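Local coordinates for beta-Ala-His dipeptidase (PDB 3DLJ), which hydrolyses Xaa-His dipeptides, carnosine and anserine above all, using two zinc ions in each subunit, at residues T142-P147 / S205-W209; W320-S324 / I353-M359; L165-I169 / F478-A482. All coordinates share one frame; numbering follows the deposited sequence.

Overall arrangement
Following the chain from the N terminus, helix 141-160 starts at the two zinc ions, and its first turns make one half of contact 1. The lead-in to strand 168-174 comes next and is one half of contact 3. Contact 1 closes soon after, at the loop following strand 201-204, while contact 3 waits for helix 464-482 near the C terminus, so the two cross. Contact 2 opens only after contact 1 has closed and is nested inside the loop of contact 3. Contacts 1 and 3 tie helices to the six-strand sheet and its loops; contact 2 lies in the other sheet, joining strands 324-331 and 346-355, its centre about 23 Å from that of contact 1.

Contact 1. Residues T142-P147 / S205-W209; sequences TDNKGP and SDNLW. With ZN (zinc ion), chain D; ZN (zinc ion), chain C.
The two-zinc active site of this M20 peptidase is built here, where D143 and D206 reach one metal from the start of helix 141-160 and the loop after strand 201-204. D143 OD1 binds the chain D zinc at 2.0 Å and D206 OD2 the same ion at 1.9 Å, while D143 OD2 turns to the chain C zinc at 2.2 Å, bridging the metals. The carboxylate planes stand 55° apart. H110 is the third protein ligand of the chain D zinc; E178 and H456 join D143 on the chain C zinc. D143 CG is anti to the backbone N (chi1 -171°), carrying the carboxylate out to both metals, just before the cis peptide bond to N144. The N144 amide stacks on the D206 carboxylate, and its ND2 gives S205 O a nearly straight hydrogen bond of 2.9 Å (169°), close to the amide plane. A water links N144 OD1 to S205 N. Further along the helix, P147 CB lies 3.2 Å from S205 O. D143 OD1 lies 3.0 Å from D206 OD1, which does not bind the metal; the shared zinc probably offsets the repulsion, and the N144 side chain ties the residue after D143 to the one before D206.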
ATOM      1  N   THR A 142      -4.023  -6.342   7.783  1.00 32.17           N
ATOM      2  CA  THR A 142      -3.875  -4.878   7.709  1.00 31.88           C
ATOM      3  C   THR A 142      -4.046  -4.365   6.244  1.00 31.76           C
ATOM      4  O   THR A 142      -4.587  -3.288   6.021  1.00 32.32           O
ATOM      5  CB  THR A 142      -2.518  -4.401   8.310  1.00 31.29           C
ATOM      6  OG1 THR A 142      -2.693  -3.129   8.949  1.00 33.54           O
ATOM      7  CG2 THR A 142      -1.444  -4.258   7.242  1.00 29.74           C
ATOM      8  N   ASP A 143      -3.609  -5.154   5.270  1.00 31.57           N
ATOM      9  CA  ASP A 143      -3.553  -4.738   3.846  1.00 31.81           C
ATOM     10  C   ASP A 143      -4.367  -5.674   2.897  1.00 31.07           C
ATOM     11  O   ASP A 143      -3.799  -6.594   2.313  1.00 31.42           O
ATOM     12  CB  ASP A 143      -2.073  -4.703   3.428  1.00 31.53           C
ATOM     13  CG  ASP A 143      -1.837  -4.086   2.053  1.00 33.43           C
ATOM     14  OD1 ASP A 143      -2.759  -3.468   1.465  1.00 31.63           O
ATOM     15  OD2 ASP A 143      -0.687  -4.222   1.559  1.00 35.45           O
ATOM     16  N   ASN A 144      -5.671  -5.457   2.705  1.00 30.58           N
ATOM     17  CA  ASN A 144      -6.449  -4.341   3.254  1.00 30.09           C
ATOM     18  C   ASN A 144      -7.827  -4.753   3.821  1.00 30.15           C
ATOM     19  O   ASN A 144      -8.748  -3.947   3.839  1.00 31.08           O
ATOM     20  CB  ASN A 144      -6.634  -3.298   2.147  1.00 29.83           C
ATOM     21  CG  ASN A 144      -7.079  -1.949   2.665  1.00 29.53           C
ATOM     22  OD1 ASN A 144      -7.937  -1.298   2.057  1.00 29.52           O
ATOM     23  ND2 ASN A 144      -6.498  -1.510   3.781  1.00 27.84           N
ATOM     24  N   LYS A 145      -7.976  -5.994   4.293  1.00 30.05           N
ATOM     25  CA  LYS A 145      -9.298  -6.522   4.710  1.00 29.54           C
ATOM     26  C   LYS A 145      -9.710  -5.985   6.084  1.00 29.59           C
ATOM     27  O   LYS A 145     -10.878  -5.634   6.292  1.00 30.04           O
ATOM     28  CB  LYS A 145      -9.313  -8.061   4.666  1.00 28.99           C
ATOM     29  CG  LYS A 145      -9.294  -8.621   3.223  1.00 30.20           C
ATOM     30  CD  LYS A 145      -8.865 -10.086   3.125  1.00 28.58           C
ATOM     31  CE  LYS A 145      -9.049 -10.590   1.703  1.00 29.26           C
ATOM     32  NZ  LYS A 145      -8.618 -12.019   1.525  1.00 27.24           N
ATOM     33  N   GLY A 146      -8.749  -5.886   7.002  1.00 29.14           N
ATOM     34  CA  GLY A 146      -8.979  -5.270   8.324  1.00 29.24           C
ATOM     35  C   GLY A 146      -9.616  -3.882   8.262  1.00 29.43           C
ATOM     36  O   GLY A 146     -10.689  -3.671   8.824  1.00 29.91           O
ATOM     37  N   PRO A 147      -8.934  -2.905   7.631  1.00 29.32           N
ATOM     38  CA  PRO A 147      -9.518  -1.565   7.520  1.00 29.33           C
ATOM     39  C   PRO A 147     -10.786  -1.452   6.646  1.00 29.78           C
ATOM     40  O   PRO A 147     -11.644  -0.620   6.927  1.00 31.16           O
ATOM     41  CB  PRO A 147      -8.348  -0.710   6.965  1.00 28.59           C
ATOM     42  CG  PRO A 147      -7.130  -1.460   7.282  1.00 27.19           C
ATOM     43  CD  PRO A 147      -7.552  -2.925   7.109  1.00 28.95           C
ATOM     44  N   SER A 205      -7.990   4.049   3.786  1.00 34.34           N
ATOM     45  CA  SER A 205      -7.377   3.577   5.006  1.00 35.13           C
ATOM     46  C   SER A 205      -6.484   2.382   4.672  1.00 35.93           C
ATOM     47  O   SER A 205      -6.883   1.221   4.820  1.00 36.71           O
ATOM     48  CB  SER A 205      -8.465   3.187   6.021  1.00 35.28           C
ATOM     49  OG  SER A 205      -7.923   2.921   7.309  1.00 33.49           O
ATOM     50  N   ASP A 206      -5.268   2.652   4.219  1.00 36.24           N
ATOM     51  CA  ASP A 206      -4.391   1.569   3.803  1.00 36.39           C
ATOM     52  C   ASP A 206      -2.949   1.942   4.045  1.00 36.80           C
ATOM     53  O   ASP A 206      -2.114   1.927   3.136  1.00 37.31           O
ATOM     54  CB  ASP A 206      -4.635   1.234   2.332  1.00 36.35           C
ATOM     55  CG  ASP A 206      -4.048  -0.130   1.924  1.00 38.72           C
ATOM     56  OD1 ASP A 206      -3.552  -0.878   2.814  1.00 38.16           O
ATOM     57  OD2 ASP A 206      -4.069  -0.432   0.696  1.00 39.16           O
ATOM     58  N   ASN A 207      -2.660   2.291   5.288  1.00 37.33           N
ATOM     59  CA  ASN A 207      -1.337   2.772   5.672  1.00 37.37           C
ATOM     60  C   ASN A 207      -1.170   2.709   7.173  1.00 37.45           C
ATOM     61  O   ASN A 207      -2.131   2.413   7.895  1.00 37.51           O
ATOM     62  CB  ASN A 207      -1.044   4.168   5.102  1.00 37.72           C
ATOM     63  CG  ASN A 207      -2.142   5.173   5.377  1.00 38.46           C
ATOM     64  OD1 ASN A 207      -3.309   5.019   4.965  1.00 39.21           O
ATOM     65  ND2 ASN A 207      -1.759   6.245   6.036  1.00 41.43           N
ATOM     66  N   LEU A 208       0.056   2.934   7.635  1.00 37.50           N
ATOM     67  CA  LEU A 208       0.428   2.649   9.002  1.00 37.64           C
ATOM     68  C   LEU A 208       0.801   3.899   9.813  1.00 38.37           C
ATOM     69  O   LEU A 208       1.238   4.913   9.257  1.00 37.12           O
ATOM     70  CB  LEU A 208       1.611   1.678   9.006  1.00 37.54           C
ATOM     71  CG  LEU A 208       1.546   0.433   8.113  1.00 38.55           C
ATOM     72  CD1 LEU A 208       2.771  -0.405   8.358  1.00 38.05           C
ATOM     73  CD2 LEU A 208       0.269  -0.374   8.323  1.00 35.48           C
ATOM     74  N   TRP A 209       0.631   3.802  11.131  1.00 39.34           N
ATOM     75  CA  TRP A 209       1.180   4.791  12.061  1.00 40.78           C
ATOM     76  C   TRP A 209       2.692   4.615  12.089  1.00 41.52           C
ATOM     77  O   TRP A 209       3.212   3.678  11.501  1.00 41.06           O
ATOM     78  CB  TRP A 209       0.617   4.637  13.475  1.00 41.24           C
ATOM     79  CG  TRP A 209      -0.887   4.649  13.605  1.00 41.74           C
ATOM     80  CD1 TRP A 209      -1.799   5.181  12.734  1.00 43.25           C
ATOM     81  CD2 TRP A 209      -1.644   4.094  14.681  1.00 42.71           C
ATOM     82  NE1 TRP A 209      -3.079   4.979  13.202  1.00 42.25           N
ATOM     83  CE2 TRP A 209      -3.011   4.312  14.393  1.00 42.15           C
ATOM     84  CE3 TRP A 209      -1.298   3.415  15.860  1.00 43.93           C
ATOM     85  CZ2 TRP A 209      -4.037   3.890  15.245  1.00 43.63           C
ATOM     86  CZ3 TRP A 209      -2.325   2.994  16.716  1.00 44.93           C
ATOM     87  CH2 TRP A 209      -3.681   3.234  16.399  1.00 43.69           C
TER
HETATM   88 ZN    ZN D2002      -3.374  -2.078   0.236  1.00 30.29          ZN
HETATM   89 ZN    ZN C2001      -0.496  -3.845  -0.563  1.00 34.93          ZN
HETATM   90  O   HOH W   1      -8.598   1.699   1.921  1.00 25.28           O

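Contact 2. Residues W320-S324 / I353-M359; sequences WRYPS and IRLVPHM
V356 pushes its two methyls against the carbonyls of R321 and Y322 and the P323 ring: CG2 comes within 3.3 Å of R321 O and also meets P323 CD, while CG1 sits 3.5 Å from Y322 O. With CG1 anti to its own carbonyl carbon (chi1 -59°), that methyl also lies by R321 C, where the chain leaves helix 312-320. The P323 ring is the answering bump. Its CB and CG fit against M359, whose SD lies 3.7 Å from P323 CB, the side chains crossing at about a right angle; the bend at chi3 brings the M359 methyl back toward the same CB. That sulfur also receives a weak hydrogen bond from V356 N. Replacing V356 by an alanine would probably leave a gap beside the R321 and Y322 carbonyls and take away the methyl that P323 CD rests on. Here the chain runs into strand 324-331, antiparallel to strand 346-355 in the sheet that also holds 216-232, 384-397 and 421-425, probably that of the smaller domain of M20 peptidases, and R354 N donates to S324 O at 2.9 Å, in the carbonyl plane. S324 OG lies against the aliphatic base of R354, 3.5 Å from CG. A water joins R321 O to P357 O and lies over one face of the R321 guanidinium, which bonds V278 O and forms a salt bridge with E284. V364 of helix 361-377 touches M359, and Y274 meets P323.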
ATOM      1  N   TRP A 320      10.476  10.218   4.221  1.00 30.29           N
ATOM      2  CA  TRP A 320       9.386  11.028   3.689  1.00 29.83           C
ATOM      3  C   TRP A 320       9.747  12.004   2.577  1.00 29.18           C
ATOM      4  O   TRP A 320       8.926  12.276   1.706  1.00 28.07           O
ATOM      5  CB  TRP A 320       8.697  11.805   4.810  1.00 29.31           C
ATOM      6  CG  TRP A 320       8.061  10.966   5.887  1.00 29.15           C
ATOM      7  CD1 TRP A 320       7.817   9.605   5.866  1.00 29.59           C
ATOM      8  CD2 TRP A 320       7.555  11.443   7.134  1.00 29.55           C
ATOM      9  NE1 TRP A 320       7.216   9.218   7.030  1.00 29.55           N
ATOM     10  CE2 TRP A 320       7.044  10.324   7.831  1.00 31.17           C
ATOM     11  CE3 TRP A 320       7.483  12.722   7.738  1.00 31.09           C
ATOM     12  CZ2 TRP A 320       6.467  10.437   9.100  1.00 30.17           C
ATOM     13  CZ3 TRP A 320       6.921  12.835   8.997  1.00 29.92           C
ATOM     14  CH2 TRP A 320       6.419  11.694   9.667  1.00 30.14           C
ATOM     15  N   ARG A 321      10.954  12.546   2.628  1.00 29.28           N
ATOM     16  CA  ARG A 321      11.290  13.708   1.796  1.00 29.32           C
ATOM     17  C   ARG A 321      12.661  13.640   1.105  1.00 29.13           C
ATOM     18  O   ARG A 321      13.062  14.565   0.391  1.00 28.93           O
ATOM     19  CB  ARG A 321      11.087  15.021   2.587  1.00 28.97           C
ATOM     20  CG  ARG A 321      12.028  15.246   3.778  1.00 28.49           C
ATOM     21  CD  ARG A 321      13.349  15.915   3.333  1.00 27.08           C
ATOM     22  NE  ARG A 321      13.145  17.271   2.811  1.00 26.93           N
ATOM     23  CZ  ARG A 321      13.897  17.853   1.870  1.00 27.14           C
ATOM     24  NH1 ARG A 321      14.906  17.201   1.301  1.00 28.83           N
ATOM     25  NH2 ARG A 321      13.638  19.090   1.476  1.00 24.67           N
ATOM     26  N   TYR A 322      13.366  12.530   1.318  1.00 29.58           N
ATOM     27  CA  TYR A 322      14.542  12.204   0.519  1.00 29.10           C
ATOM     28  C   TYR A 322      14.259  10.961  -0.341  1.00 29.29           C
ATOM     29  O   TYR A 322      13.507  10.083   0.066  1.00 29.67           O
ATOM     30  CB  TYR A 322      15.768  11.979   1.401  1.00 28.59           C
ATOM     31  CG  TYR A 322      16.339  13.225   2.055  1.00 29.43           C
ATOM     32  CD1 TYR A 322      16.287  13.383   3.437  1.00 29.73           C
ATOM     33  CD2 TYR A 322      16.965  14.221   1.309  1.00 27.21           C
ATOM     34  CE1 TYR A 322      16.827  14.486   4.064  1.00 27.92           C
ATOM     35  CE2 TYR A 322      17.506  15.328   1.927  1.00 28.47           C
ATOM     36  CZ  TYR A 322      17.427  15.460   3.312  1.00 29.64           C
ATOM     37  OH  TYR A 322      17.963  16.561   3.964  1.00 29.44           O
ATOM     38  N   PRO A 323      14.854  10.892  -1.554  1.00 29.53           N
ATOM     39  CA  PRO A 323      14.672   9.692  -2.361  1.00 29.33           C
ATOM     40  C   PRO A 323      15.420   8.502  -1.738  1.00 29.59           C
ATOM     41  O   PRO A 323      16.319   8.689  -0.925  1.00 30.07           O
ATOM     42  CB  PRO A 323      15.293  10.092  -3.710  1.00 29.28           C
ATOM     43  CG  PRO A 323      16.283  11.105  -3.375  1.00 29.76           C
ATOM     44  CD  PRO A 323      15.720  11.877  -2.225  1.00 28.07           C
ATOM     45  N   SER A 324      15.034   7.286  -2.090  1.00 29.58           N
ATOM     46  CA  SER A 324      15.691   6.121  -1.552  1.00 29.56           C
ATOM     47  C   SER A 324      15.761   5.068  -2.652  1.00 29.77           C
ATOM     48  O   SER A 324      14.901   5.048  -3.554  1.00 30.69           O
ATOM     49  CB  SER A 324      14.931   5.594  -0.326  1.00 29.65           C
ATOM     50  OG  SER A 324      13.716   4.968  -0.705  1.00 29.73           O
ATOM     51  N   ILE A 353      13.380   3.363  -7.075  1.00 30.27           N
ATOM     52  CA  ILE A 353      13.732   4.598  -6.427  1.00 30.46           C
ATOM     53  C   ILE A 353      12.435   5.308  -6.035  1.00 30.88           C
ATOM     54  O   ILE A 353      11.597   5.641  -6.887  1.00 31.96           O
ATOM     55  CB  ILE A 353      14.603   5.496  -7.366  1.00 30.35           C
ATOM     56  CG1 ILE A 353      15.865   4.737  -7.821  1.00 30.24           C
ATOM     57  CG2 ILE A 353      14.973   6.796  -6.681  1.00 27.83           C
ATOM     58  CD1 ILE A 353      16.692   5.446  -8.898  1.00 31.17           C
ATOM     59  N   ARG A 354      12.285   5.551  -4.744  1.00 30.75           N
ATOM     60  CA  ARG A 354      11.192   6.341  -4.232  1.00 29.92           C
ATOM     61  C   ARG A 354      11.435   7.793  -4.539  1.00 29.91           C
ATOM     62  O   ARG A 354      12.546   8.306  -4.370  1.00 30.64           O
ATOM     63  CB  ARG A 354      11.031   6.087  -2.740  1.00 30.09           C
ATOM     64  CG  ARG A 354      10.741   4.625  -2.422  1.00 30.07           C
ATOM     65  CD  ARG A 354       9.270   4.245  -2.678  1.00 32.56           C
ATOM     66  NE  ARG A 354       9.018   2.813  -2.448  1.00 34.69           N
ATOM     67  CZ  ARG A 354       7.847   2.196  -2.650  1.00 35.86           C
ATOM     68  NH1 ARG A 354       7.736   0.894  -2.406  1.00 34.65           N
ATOM     69  NH2 ARG A 354       6.788   2.878  -3.090  1.00 34.86           N
ATOM     70  N   LEU A 355      10.403   8.464  -5.036  1.00 29.59           N
ATOM     71  CA  LEU A 355      10.571   9.815  -5.523  1.00 29.11           C
ATOM     72  C   LEU A 355       9.923  10.821  -4.590  1.00 29.05           C
ATOM     73  O   LEU A 355       8.920  10.527  -3.954  1.00 28.84           O
ATOM     74  CB  LEU A 355      10.028   9.951  -6.936  1.00 29.31           C
ATOM     75  CG  LEU A 355      10.423   8.874  -7.954  1.00 29.66           C
ATOM     76  CD1 LEU A 355       9.790   9.204  -9.318  1.00 30.40           C
ATOM     77  CD2 LEU A 355      11.911   8.798  -8.105  1.00 30.42           C
ATOM     78  N   VAL A 356      10.529  12.003  -4.511  1.00 28.73           N
ATOM     79  CA  VAL A 356      10.061  13.077  -3.653  1.00 28.77           C
ATOM     80  C   VAL A 356      10.044  14.392  -4.467  1.00 29.05           C
ATOM     81  O   VAL A 356      10.674  14.480  -5.520  1.00 29.16           O
ATOM     82  CB  VAL A 356      10.965  13.229  -2.382  1.00 28.65           C
ATOM     83  CG1 VAL A 356      10.983  11.937  -1.582  1.00 27.59           C
ATOM     84  CG2 VAL A 356      12.392  13.658  -2.763  1.00 26.44           C
ATOM     85  N   PRO A 357       9.285  15.397  -4.008  1.00 29.38           N
ATOM     86  CA  PRO A 357       9.374  16.730  -4.605  1.00 29.53           C
ATOM     87  C   PRO A 357      10.818  17.255  -4.642  1.00 30.21           C
ATOM     88  O   PRO A 357      11.529  17.118  -3.646  1.00 30.25           O
ATOM     89  CB  PRO A 357       8.520  17.593  -3.670  1.00 28.80           C
ATOM     90  CG  PRO A 357       7.597  16.655  -2.995  1.00 28.97           C
ATOM     91  CD  PRO A 357       8.253  15.317  -2.950  1.00 29.55           C
ATOM     92  N   HIS A 358      11.263  17.838  -5.760  1.00 30.54           N
ATOM     93  CA  HIS A 358      10.481  17.991  -6.991  1.00 31.33           C
ATOM     94  C   HIS A 358      10.970  17.117  -8.153  1.00 31.25           C
ATOM     95  O   HIS A 358      11.120  17.609  -9.262  1.00 31.05           O
ATOM     96  CB  HIS A 358      10.487  19.459  -7.438  1.00 31.70           C
ATOM     97  CG  HIS A 358       9.424  20.281  -6.789  1.00 34.14           C
ATOM     98  ND1 HIS A 358       9.604  21.609  -6.461  1.00 35.91           N
ATOM     99  CD2 HIS A 358       8.172  19.954  -6.381  1.00 35.55           C
ATOM    100  CE1 HIS A 358       8.503  22.069  -5.888  1.00 36.98           C
ATOM    101  NE2 HIS A 358       7.621  21.083  -5.824  1.00 36.57           N
ATOM    102  N   MET A 359      11.199  15.828  -7.904  1.00 31.23           N
ATOM    103  CA  MET A 359      11.785  14.941  -8.926  1.00 30.92           C
ATOM    104  C   MET A 359      10.859  14.625 -10.128  1.00 31.41           C
ATOM    105  O   MET A 359       9.697  14.271  -9.960  1.00 30.52           O
ATOM    106  CB  MET A 359      12.294  13.636  -8.279  1.00 30.03           C
ATOM    107  CG  MET A 359      13.311  13.844  -7.134  1.00 29.32           C
ATOM    108  SD  MET A 359      13.704  12.346  -6.194  1.00 29.37           S
ATOM    109  CE  MET A 359      14.859  11.538  -7.325  1.00 24.52           C
TER
HETATM  110  O   HOH W   2      11.303  16.535  -0.948  1.00 38.38           O

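Contact 3. Residues L165-I169 / F478-A482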
ATOM      1  N   LEU A 165     -27.395   7.424   9.947  1.00 36.93           N
ATOM      2  CA  LEU A 165     -26.019   7.721   9.566  1.00 36.41           C
ATOM      3  C   LEU A 165     -25.930   9.214   9.214  1.00 35.76           C
ATOM      4  O   LEU A 165     -26.725   9.716   8.423  1.00 36.05           O
ATOM      5  CB  LEU A 165     -25.582   6.845   8.379  1.00 36.79           C
ATOM      6  CG  LEU A 165     -25.074   5.412   8.654  1.00 36.97           C
ATOM      7  CD1 LEU A 165     -25.408   4.475   7.509  1.00 37.48           C
ATOM      8  CD2 LEU A 165     -23.580   5.353   8.969  1.00 35.61           C
ATOM      9  N   PRO A 166     -24.984   9.933   9.829  1.00 35.11           N
ATOM     10  CA  PRO A 166     -24.812  11.383   9.647  1.00 34.89           C
ATOM     11  C   PRO A 166     -24.556  11.853   8.191  1.00 34.45           C
ATOM     12  O   PRO A 166     -24.942  12.972   7.813  1.00 33.86           O
ATOM     13  CB  PRO A 166     -23.594  11.680  10.522  1.00 35.04           C
ATOM     14  CG  PRO A 166     -23.619  10.585  11.575  1.00 34.85           C
ATOM     15  CD  PRO A 166     -24.015   9.386  10.799  1.00 35.24           C
ATOM     16  N   VAL A 167     -23.895  11.009   7.400  1.00 33.63           N
ATOM     17  CA  VAL A 167     -23.596  11.300   6.001  1.00 32.98           C
ATOM     18  C   VAL A 167     -24.080  10.145   5.123  1.00 32.80           C
ATOM     19  O   VAL A 167     -24.224   9.018   5.617  1.00 32.95           O
ATOM     20  CB  VAL A 167     -22.074  11.524   5.778  1.00 32.98           C
ATOM     21  CG1 VAL A 167     -21.620  12.834   6.407  1.00 32.68           C
ATOM     22  CG2 VAL A 167     -21.244  10.345   6.325  1.00 32.38           C
ATOM     23  N   ASN A 168     -24.359  10.424   3.843  1.00 32.25           N
ATOM     24  CA  ASN A 168     -24.479   9.369   2.849  1.00 31.62           C
ATOM     25  C   ASN A 168     -23.091   8.733   2.686  1.00 31.84           C
ATOM     26  O   ASN A 168     -22.063   9.387   2.877  1.00 31.71           O
ATOM     27  CB  ASN A 168     -24.991   9.894   1.496  1.00 31.57           C
ATOM     28  CG  ASN A 168     -26.354  10.592   1.587  1.00 32.11           C
ATOM     29  OD1 ASN A 168     -27.346  10.037   2.073  1.00 30.23           O
ATOM     30  ND2 ASN A 168     -26.405  11.815   1.082  1.00 32.44           N
ATOM     31  N   ILE A 169     -23.054   7.447   2.367  1.00 31.74           N
ATOM     32  CA  ILE A 169     -21.786   6.758   2.214  1.00 31.61           C
ATOM     33  C   ILE A 169     -21.747   6.016   0.903  1.00 31.28           C
ATOM     34  O   ILE A 169     -22.653   5.250   0.561  1.00 30.42           O
ATOM     35  CB  ILE A 169     -21.501   5.790   3.393  1.00 31.82           C
ATOM     36  CG1 ILE A 169     -21.396   6.594   4.702  1.00 31.80           C
ATOM     37  CG2 ILE A 169     -20.213   4.977   3.138  1.00 31.19           C
ATOM     38  CD1 ILE A 169     -21.105   5.746   5.934  1.00 32.93           C
ATOM     39  N   PHE A 478     -17.835   9.691  10.643  1.00 35.12           N
ATOM     40  CA  PHE A 478     -19.123   9.896   9.955  1.00 35.77           C
ATOM     41  C   PHE A 478     -19.789  11.165  10.475  1.00 36.55           C
ATOM     42  O   PHE A 478     -20.281  11.994   9.696  1.00 36.11           O
ATOM     43  CB  PHE A 478     -20.097   8.723  10.156  1.00 35.07           C
ATOM     44  CG  PHE A 478     -19.611   7.406   9.616  1.00 34.33           C
ATOM     45  CD1 PHE A 478     -20.178   6.215  10.072  1.00 33.61           C
ATOM     46  CD2 PHE A 478     -18.587   7.342   8.688  1.00 33.72           C
ATOM     47  CE1 PHE A 478     -19.743   4.987   9.603  1.00 32.50           C
ATOM     48  CE2 PHE A 478     -18.142   6.111   8.218  1.00 34.50           C
ATOM     49  CZ  PHE A 478     -18.724   4.932   8.676  1.00 33.32           C
ATOM     50  N   LEU A 479     -19.790  11.287  11.802  1.00 37.76           N
ATOM     51  CA  LEU A 479     -20.449  12.367  12.504  1.00 39.72           C
ATOM     52  C   LEU A 479     -19.733  13.702  12.250  1.00 40.02           C
ATOM     53  O   LEU A 479     -20.380  14.727  12.047  1.00 40.44           O
ATOM     54  CB  LEU A 479     -20.553  12.033  13.996  1.00 39.42           C
ATOM     55  CG  LEU A 479     -21.454  12.890  14.889  1.00 41.00           C
ATOM     56  CD1 LEU A 479     -22.929  12.790  14.493  1.00 42.86           C
ATOM     57  CD2 LEU A 479     -21.275  12.487  16.362  1.00 41.13           C
ATOM     58  N   GLU A 480     -18.406  13.673  12.213  1.00 40.81           N
ATOM     59  CA  GLU A 480     -17.620  14.879  11.973  1.00 41.71           C
ATOM     60  C   GLU A 480     -17.775  15.436  10.554  1.00 42.22           C
ATOM     61  O   GLU A 480     -17.850  16.646  10.363  1.00 41.68           O
ATOM     62  CB  GLU A 480     -16.150  14.635  12.319  1.00 41.99           C
ATOM     63  CG  GLU A 480     -15.891  14.456  13.816  1.00 42.71           C
ATOM     64  CD  GLU A 480     -16.019  15.752  14.603  1.00 45.80           C
ATOM     65  OE1 GLU A 480     -16.180  16.842  13.996  1.00 45.89           O
ATOM     66  OE2 GLU A 480     -15.946  15.683  15.848  1.00 47.31           O
ATOM     67  N   MET A 481     -17.822  14.550   9.565  1.00 43.50           N
ATOM     68  CA  MET A 481     -18.093  14.949   8.178  1.00 44.59           C
ATOM     69  C   MET A 481     -19.467  15.626   8.002  1.00 45.09           C
ATOM     70  O   MET A 481     -19.611  16.540   7.187  1.00 44.60           O
ATOM     71  CB  MET A 481     -17.959  13.761   7.221  1.00 44.79           C
ATOM     72  CG  MET A 481     -16.524  13.307   6.932  1.00 45.60           C
ATOM     73  SD  MET A 481     -15.364  14.532   6.247  1.00 50.80           S
ATOM     74  CE  MET A 481     -16.364  15.489   5.085  1.00 51.39           C
ATOM     75  N   ALA A 482     -20.465  15.187   8.770  1.00 45.80           N
ATOM     76  CA  ALA A 482     -21.789  15.792   8.713  1.00 46.85           C
ATOM     77  C   ALA A 482     -21.773  17.212   9.261  1.00 48.06           C
ATOM     78  O   ALA A 482     -22.631  18.028   8.903  1.00 48.28           O
ATOM     79  CB  ALA A 482     -22.803  14.949   9.472  1.00 46.62           C
TER
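The F478 ring takes I169 over one face: I169 CD1 stands 3.8 Å from the ring centroid and 14° off the normal, a CH-pi contact with the two side chains nearly perpendicular. L165 approaches the same ring obliquely, running alongside it with CD2 3.7 Å from F478 CD1. The ring hangs from a CB whose CG is anti to the carbonyl carbon (chi1 -62°), which sets the ring beside L165 and I169, and W151 meets it edge-to-face. P166 packs its ring on the helix surface, with CB 3.4 Å from F478 O and 3.5 Å from A482 CB, and CG 3.7 Å from L479 CD1. V167 follows one residue on. Its CG1 rests on the helix backbone, 3.5 Å from A482 N, with M481 CB at 3.9 Å. The contact joins the lead-in to strand 168-174, a member of the six-strand sheet that also holds 104-110, to the C-terminal part of helix 464-482. Helix 141-160 adds W151 and V155 around I169 and F478, strand 104-110 brings V105 against V167 and M481, and A407 of helix 403-416 also touches M481.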